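Local structure of 11R-lipoxygenase (Gersemia fruticosa, 3VF1) at residues A38-K43 with F55-Y60; I24-G29 with D71-S76. The protein is a calcium-dependent lipoxygenase with non-heme iron, which probably adds molecular oxygen to polyunsaturated fatty acids at carbon 11 with R stereochemistry. One frame throughout, in Å; residues are numbered along the deposited sequence.

From the N terminus, the chain first lays down strand 20-28, then turns into strand 40-46, which pairs with strand 55-57; contact 1 closes this short hairpin loop. The chain then reaches strand 70-77, which returns antiparallel to strand 20-28, and contact 2 closes the longer loop, with contact 1 nested inside it. The two contacts belong to different sheets of the PLAT domain, and their centres lie about 9 Å apart. Two polar links join them: a salt bridge from Lys59 NZ to Asp71 OD2 at 2.9 Å and a probable hydrogen bond between Tyr73 OH and Asp58 O at 2.8 Å. Packing of Phe55 on Gln75 adds to this tie between the sheets.

Contact 1: A38-K43 with F55-Y60; sequences ASVSIK and FSLDKY. Unlike the reference sequence in segment 55-60: Tyr60 (reference Asp).
Ser39 reaches Lys59 because its OG lies anti to its own carbonyl carbon (chi1 -59°), while in Ile42 the placing of CG1 anti to the backbone N (chi1 176°) leaves CG2 between that N and the carbonyl carbon, where it meets Leu57 CD1. Ser39 OG accepts the backbone N-H of Lys59 at 3.1 Å from its N, with an angle of 152° at the hydrogen, so a side chain here stands in for a backbone acceptor. Asp37 OD1, outside the two segments, is a second hydrogen-bond partner of the same hydroxyl. An alanine here is likely to leave the Lys59 N-H without this acceptor and Asp37 OD1 without this partner. Beside this link, Ala38 N donates to Lys59 O at 2.9 Å.

Val40 and Leu57 form the antiparallel hydrogen-bonded pair at the centre. Its paired hydrogen bonds run from Val40 N to Leu57 O at 2.9 Å and from Leu57 N to Val40 O at 2.6 Å. On the face shared by Val40, Ile42 and Leu57, Leu57 crosses both Val40 and Ile42 obliquely: Leu57 CD1 is 3.6 Å from Ile42 CG2 and 4.1 Å from Val40 CG2. Phe55 turns a ring edge to the backbone, its CD2 lying 3.3 Å from Ile42 O.

Asp58, a predicted calcium ligand, follows Leu57 directly. Strand 55-57 is an outer strand of its sheet, and strand 40-46 runs between it and strand 83-90. Ile42 and Leu57 pack on Ile24 and Val26, respectively, of strand 20-28 in the facing sheet.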
loop_
_atom_site.group_PDB
_atom_site.type_symbol
_atom_site.label_atom_id
_atom_site.label_comp_id
_atom_site.label_asym_id
_atom_site.label_seq_id
_atom_site.Cartn_x
_atom_site.Cartn_y
_atom_site.Cartn_z
ATOM N N ALA A 38 17.393 -28.258 12.571
ATOM C CA ALA A 38 17.567 -26.814 12.459
ATOM C C ALA A 38 18.734 -26.339 13.317
ATOM O O ALA A 38 18.784 -25.178 13.727
ATOM C CB ALA A 38 16.296 -26.105 12.870
ATOM N N SER A 39 19.674 -27.241 13.583
ATOM C CA SER A 39 20.837 -26.920 14.399
ATOM C C SER A 39 21.743 -25.908 13.705
ATOM O O SER A 39 21.920 -25.948 12.488
ATOM C CB SER A 39 21.632 -28.188 14.706
ATOM O OG SER A 39 20.836 -29.136 15.394
ATOM N N VAL A 40 22.316 -25.004 14.494
ATOM C CA VAL A 40 23.228 -23.992 13.974
ATOM C C VAL A 40 24.380 -23.784 14.946
ATOM O O VAL A 40 24.395 -24.355 16.035
ATOM C CB VAL A 40 22.516 -22.643 13.761
ATOM C CG1 VAL A 40 21.382 -22.791 12.757
ATOM C CG2 VAL A 40 21.999 -22.100 15.084
ATOM N N SER A 41 25.346 -22.967 14.541
ATOM C CA SER A 41 26.454 -22.608 15.413
ATOM C C SER A 41 26.447 -21.102 15.650
ATOM O O SER A 41 26.081 -20.334 14.763
ATOM C CB SER A 41 27.785 -23.047 14.799
ATOM O OG SER A 41 27.990 -22.440 13.536
ATOM N N ILE A 42 26.848 -20.684 16.848
ATOM C CA ILE A 42 26.815 -19.272 17.210
ATOM C C ILE A 42 28.162 -18.771 17.731
ATOM O O ILE A 42 28.646 -19.224 18.768
ATOM C CB ILE A 42 25.723 -18.991 18.267
ATOM C CG1 ILE A 42 25.774 -17.525 18.701
ATOM C CG2 ILE A 42 25.881 -19.916 19.468
ATOM C CD1 ILE A 42 24.599 -17.099 19.550
ATOM N N LYS A 43 28.766 -17.838 16.999
ATOM C CA LYS A 43 30.023 -17.226 17.417
ATOM C C LYS A 43 29.786 -15.813 17.935
ATOM O O LYS A 43 29.355 -14.933 17.189
ATOM C CB LYS A 43 31.021 -17.184 16.257
ATOM C CG LYS A 43 32.324 -16.469 16.600
ATOM C CD LYS A 43 33.354 -16.577 15.482
ATOM C CE LYS A 43 32.922 -15.818 14.240
ATOM N NZ LYS A 43 34.006 -15.771 13.219
ATOM N N PHE A 55 30.016 -22.151 18.979
ATOM C CA PHE A 55 29.225 -23.091 19.764
ATOM C C PHE A 55 28.298 -23.857 18.831
ATOM O O PHE A 55 28.138 -23.486 17.668
ATOM C CB PHE A 55 28.400 -22.359 20.822
ATOM C CG PHE A 55 29.227 -21.667 21.866
ATOM C CD1 PHE A 55 29.832 -22.390 22.877
ATOM C CD2 PHE A 55 29.392 -20.293 21.842
ATOM C CE1 PHE A 55 30.593 -21.758 23.840
ATOM C CE2 PHE A 55 30.150 -19.655 22.805
ATOM C CZ PHE A 55 30.750 -20.388 23.805
ATOM N N SER A 56 27.689 -24.924 19.337
ATOM C CA SER A 56 26.766 -25.723 18.537
ATOM C C SER A 56 25.384 -25.779 19.178
ATOM O O SER A 56 25.183 -26.443 20.196
ATOM C CB SER A 56 27.315 -27.137 18.340
ATOM O OG SER A 56 28.391 -27.136 17.417
ATOM N N LEU A 57 24.438 -25.069 18.573
ATOM C CA LEU A 57 23.063 -25.047 19.051
ATOM C C LEU A 57 22.244 -26.125 18.355
ATOM O O LEU A 57 22.007 -26.055 17.150
ATOM C CB LEU A 57 22.440 -23.675 18.791
ATOM C CG LEU A 57 23.209 -22.490 19.376
ATOM C CD1 LEU A 57 22.543 -21.180 18.992
ATOM C CD2 LEU A 57 23.321 -22.614 20.888
ATOM N N ASP A 58 21.815 -27.123 19.121
ATOM C CA ASP A 58 21.028 -28.220 18.575
ATOM C C ASP A 58 19.539 -27.900 18.637
ATOM O O ASP A 58 18.983 -27.698 19.717
ATOM C CB ASP A 58 21.314 -29.514 19.337
ATOM C CG ASP A 58 22.760 -29.951 19.223
ATOM O OD1 ASP A 58 23.397 -29.640 18.193
ATOM O OD2 ASP A 58 23.259 -30.605 20.162
ATOM N N LYS A 59 18.901 -27.851 17.473
ATOM C CA LYS A 59 17.470 -27.594 17.391
ATOM C C LYS A 59 16.801 -28.646 16.517
ATOM O O LYS A 59 17.178 -28.836 15.360
ATOM C CB LYS A 59 17.210 -26.198 16.824
ATOM C CG LYS A 59 15.735 -25.857 16.660
ATOM C CD LYS A 59 14.990 -25.923 17.985
ATOM C CE LYS A 59 13.535 -25.510 17.820
ATOM N NZ LYS A 59 12.757 -25.654 19.081
ATOM N N TYR A 60 15.808 -29.328 17.079
ATOM C CA TYR A 60 15.081 -30.360 16.352
ATOM C C TYR A 60 13.582 -30.109 16.439
ATOM O O TYR A 60 13.044 -29.872 17.522
ATOM C CB TYR A 60 15.411 -31.742 16.920
ATOM C CG TYR A 60 16.890 -32.058 16.938
ATOM C CD1 TYR A 60 17.551 -32.444 15.780
ATOM C CD2 TYR A 60 17.623 -31.974 18.114
ATOM C CE1 TYR A 60 18.902 -32.734 15.791
ATOM C CE2 TYR A 60 18.975 -32.263 18.136
ATOM C CZ TYR A 60 19.609 -32.642 16.973
ATOM O OH TYR A 60 20.954 -32.931 16.989
#

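Contact 2: I24-G29 with D71-S76; sequences ITVETG and DTYDQS
Tyr73 lies with its ring edge against the backbone of Ile24: CD1 is 3.4 Å from Ile24 O, which sits in the plane of the ring. The first torsion, with CG anti to the carbonyl carbon (chi1 -56°), sends the ring back along the neighbouring strand, where CE1 comes within 4.2 Å of Val26 CG2. Its hydroxyl, hydrogen-bonded to Asp58 O, ties down the far end of the ring. Further along this face, Ile24 CD1 touches Gln75 CG at 4.2 Å, the two side chains passing at a slant.

Thr25 and Thr72 meet on the other face as a non-hydrogen-bonded pair, their OG1 atoms 3.5 Å apart. Between the faces, the backbone is held by four bonds. The bond from Val26 N to Asp71 O, 2.9 Å long, is almost straight at 176°, and Tyr73 N reaches Ile24 O at 2.7 Å.

At the other end, a water lies 3.0 Å from Thr28 OG1; its bridge to Val26 O and Asp71 OD2 is doubtful in detail. Asp71 OD2 also takes the salt bridge to Lys59 NZ, and Thr28 OG1 is hydrogen-bonded to Trp99 NE1.

The short strand segments run antiparallel at 160°, and the four bonds with the Ile24-Tyr73, Thr25-Thr72 and Val26-Asp71 register make the pairing regular. Strand 70-77 is one of the sheet's two outermost strands. Val26 and Tyr73 pack on Leu57, and Ile24 on Ile42, as expected of the PLAT beta sandwich.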
loop_
_atom_site.group_PDB
_atom_site.type_symbol
_atom_site.label_atom_id
_atom_site.label_comp_id
_atom_site.label_asym_id
_atom_site.label_seq_id
_atom_site.Cartn_x
_atom_site.Cartn_y
_atom_site.Cartn_z
ATOM N N ILE A 24 22.856 -18.759 26.504
ATOM C CA ILE A 24 22.258 -18.352 25.239
ATOM C C ILE A 24 20.833 -18.878 25.108
ATOM O O ILE A 24 20.604 -20.085 25.120
ATOM C CB ILE A 24 23.090 -18.863 24.051
ATOM C CG1 ILE A 24 24.545 -18.406 24.193
ATOM C CG2 ILE A 24 22.496 -18.376 22.736
ATOM C CD1 ILE A 24 25.484 -19.016 23.176
ATOM N N THR A 25 19.880 -17.961 24.977
ATOM C CA THR A 25 18.476 -18.321 24.811
ATOM C C THR A 25 17.988 -17.917 23.425
ATOM O O THR A 25 18.092 -16.755 23.035
ATOM C CB THR A 25 17.589 -17.635 25.863
ATOM O OG1 THR A 25 18.084 -17.925 27.175
ATOM C CG2 THR A 25 16.150 -18.116 25.743
ATOM N N VAL A 26 17.452 -18.882 22.686
ATOM C CA VAL A 26 16.976 -18.634 21.332
ATOM C C VAL A 26 15.458 -18.728 21.263
ATOM O O VAL A 26 14.873 -19.756 21.607
ATOM C CB VAL A 26 17.577 -19.642 20.336
ATOM C CG1 VAL A 26 17.089 -19.351 18.923
ATOM C CG2 VAL A 26 19.097 -19.606 20.399
ATOM N N GLU A 27 14.823 -17.649 20.817
ATOM C CA GLU A 27 13.382 -17.645 20.607
ATOM C C GLU A 27 13.069 -17.827 19.128
ATOM O O GLU A 27 13.447 -17.000 18.299
ATOM C CB GLU A 27 12.767 -16.338 21.108
ATOM C CG GLU A 27 12.984 -16.081 22.590
ATOM C CD GLU A 27 12.156 -14.919 23.105
ATOM O OE1 GLU A 27 11.398 -14.327 22.308
ATOM O OE2 GLU A 27 12.261 -14.600 24.310
ATOM N N THR A 28 12.383 -18.917 18.804
ATOM C CA THR A 28 12.008 -19.199 17.424
ATOM C C THR A 28 10.841 -18.311 17.006
ATOM O O THR A 28 9.911 -18.087 17.781
ATOM C CB THR A 28 11.607 -20.674 17.245
ATOM O OG1 THR A 28 12.670 -21.521 17.699
ATOM C CG2 THR A 28 11.306 -20.978 15.782
ATOM N N GLY A 29 10.897 -17.801 15.781
ATOM C CA GLY A 29 9.837 -16.956 15.263
ATOM C C GLY A 29 8.585 -17.751 14.950
ATOM O O GLY A 29 8.517 -18.949 15.227
ATOM N N ASP A 71 14.504 -22.148 23.417
ATOM C CA ASP A 71 15.549 -23.116 23.718
ATOM C C ASP A 71 16.695 -22.408 24.427
ATOM O O ASP A 71 17.279 -21.467 23.891
ATOM C CB ASP A 71 16.061 -23.780 22.440
ATOM C CG ASP A 71 14.982 -24.557 21.714
ATOM O OD1 ASP A 71 14.708 -25.709 22.111
ATOM O OD2 ASP A 71 14.412 -24.017 20.743
ATOM N N THR A 72 17.012 -22.860 25.636
ATOM C CA THR A 72 18.073 -22.248 26.425
ATOM C C THR A 72 19.314 -23.134 26.437
ATOM O O THR A 72 19.218 -24.352 26.580
ATOM C CB THR A 72 17.613 -21.982 27.870
ATOM O OG1 THR A 72 16.558 -21.011 27.865
ATOM C CG2 THR A 72 18.765 -21.465 28.718
ATOM N N TYR A 73 20.478 -22.510 26.286
ATOM C CA TYR A 73 21.741 -23.234 26.227
ATOM C C TYR A 73 22.757 -22.638 27.194
ATOM O O TYR A 73 22.967 -21.425 27.214
ATOM C CB TYR A 73 22.314 -23.186 24.809
ATOM C CG TYR A 73 21.380 -23.704 23.738
ATOM C CD1 TYR A 73 20.360 -22.907 23.235
ATOM C CD2 TYR A 73 21.525 -24.985 23.220
ATOM C CE1 TYR A 73 19.507 -23.372 22.252
ATOM C CE2 TYR A 73 20.677 -25.460 22.236
ATOM C CZ TYR A 73 19.669 -24.648 21.756
ATOM O OH TYR A 73 18.821 -25.113 20.777
ATOM N N ASP A 74 23.383 -23.494 27.995
ATOM C CA ASP A 74 24.491 -23.078 28.847
ATOM C C ASP A 74 25.799 -23.376 28.126
ATOM O O ASP A 74 25.962 -24.450 27.548
ATOM C CB ASP A 74 24.447 -23.813 30.187
ATOM C CG ASP A 74 23.244 -23.422 31.027
ATOM O OD1 ASP A 74 22.855 -22.236 30.993
ATOM O OD2 ASP A 74 22.690 -24.300 31.722
ATOM N N GLN A 75 26.728 -22.425 28.153
ATOM C CA GLN A 75 27.968 -22.565 27.397
ATOM C C GLN A 75 29.173 -21.978 28.124
ATOM O O GLN A 75 29.036 -21.321 29.156
ATOM C CB GLN A 75 27.824 -21.897 26.028
ATOM C CG GLN A 75 26.739 -22.493 25.146
ATOM C CD GLN A 75 27.061 -23.904 24.693
ATOM O OE1 GLN A 75 27.969 -24.546 25.219
ATOM N NE2 GLN A 75 26.318 -24.391 23.706
ATOM N N SER A 76 30.357 -22.225 27.568
ATOM C CA SER A 76 31.599 -21.710 28.129
ATOM C C SER A 76 32.642 -21.509 27.033
ATOM O O SER A 76 32.812 -22.366 26.166
ATOM C CB SER A 76 32.141 -22.667 29.191
ATOM O OG SER A 76 33.382 -22.210 29.701
HETATM O O HOH W 1 13.643 -21.694 20.506
#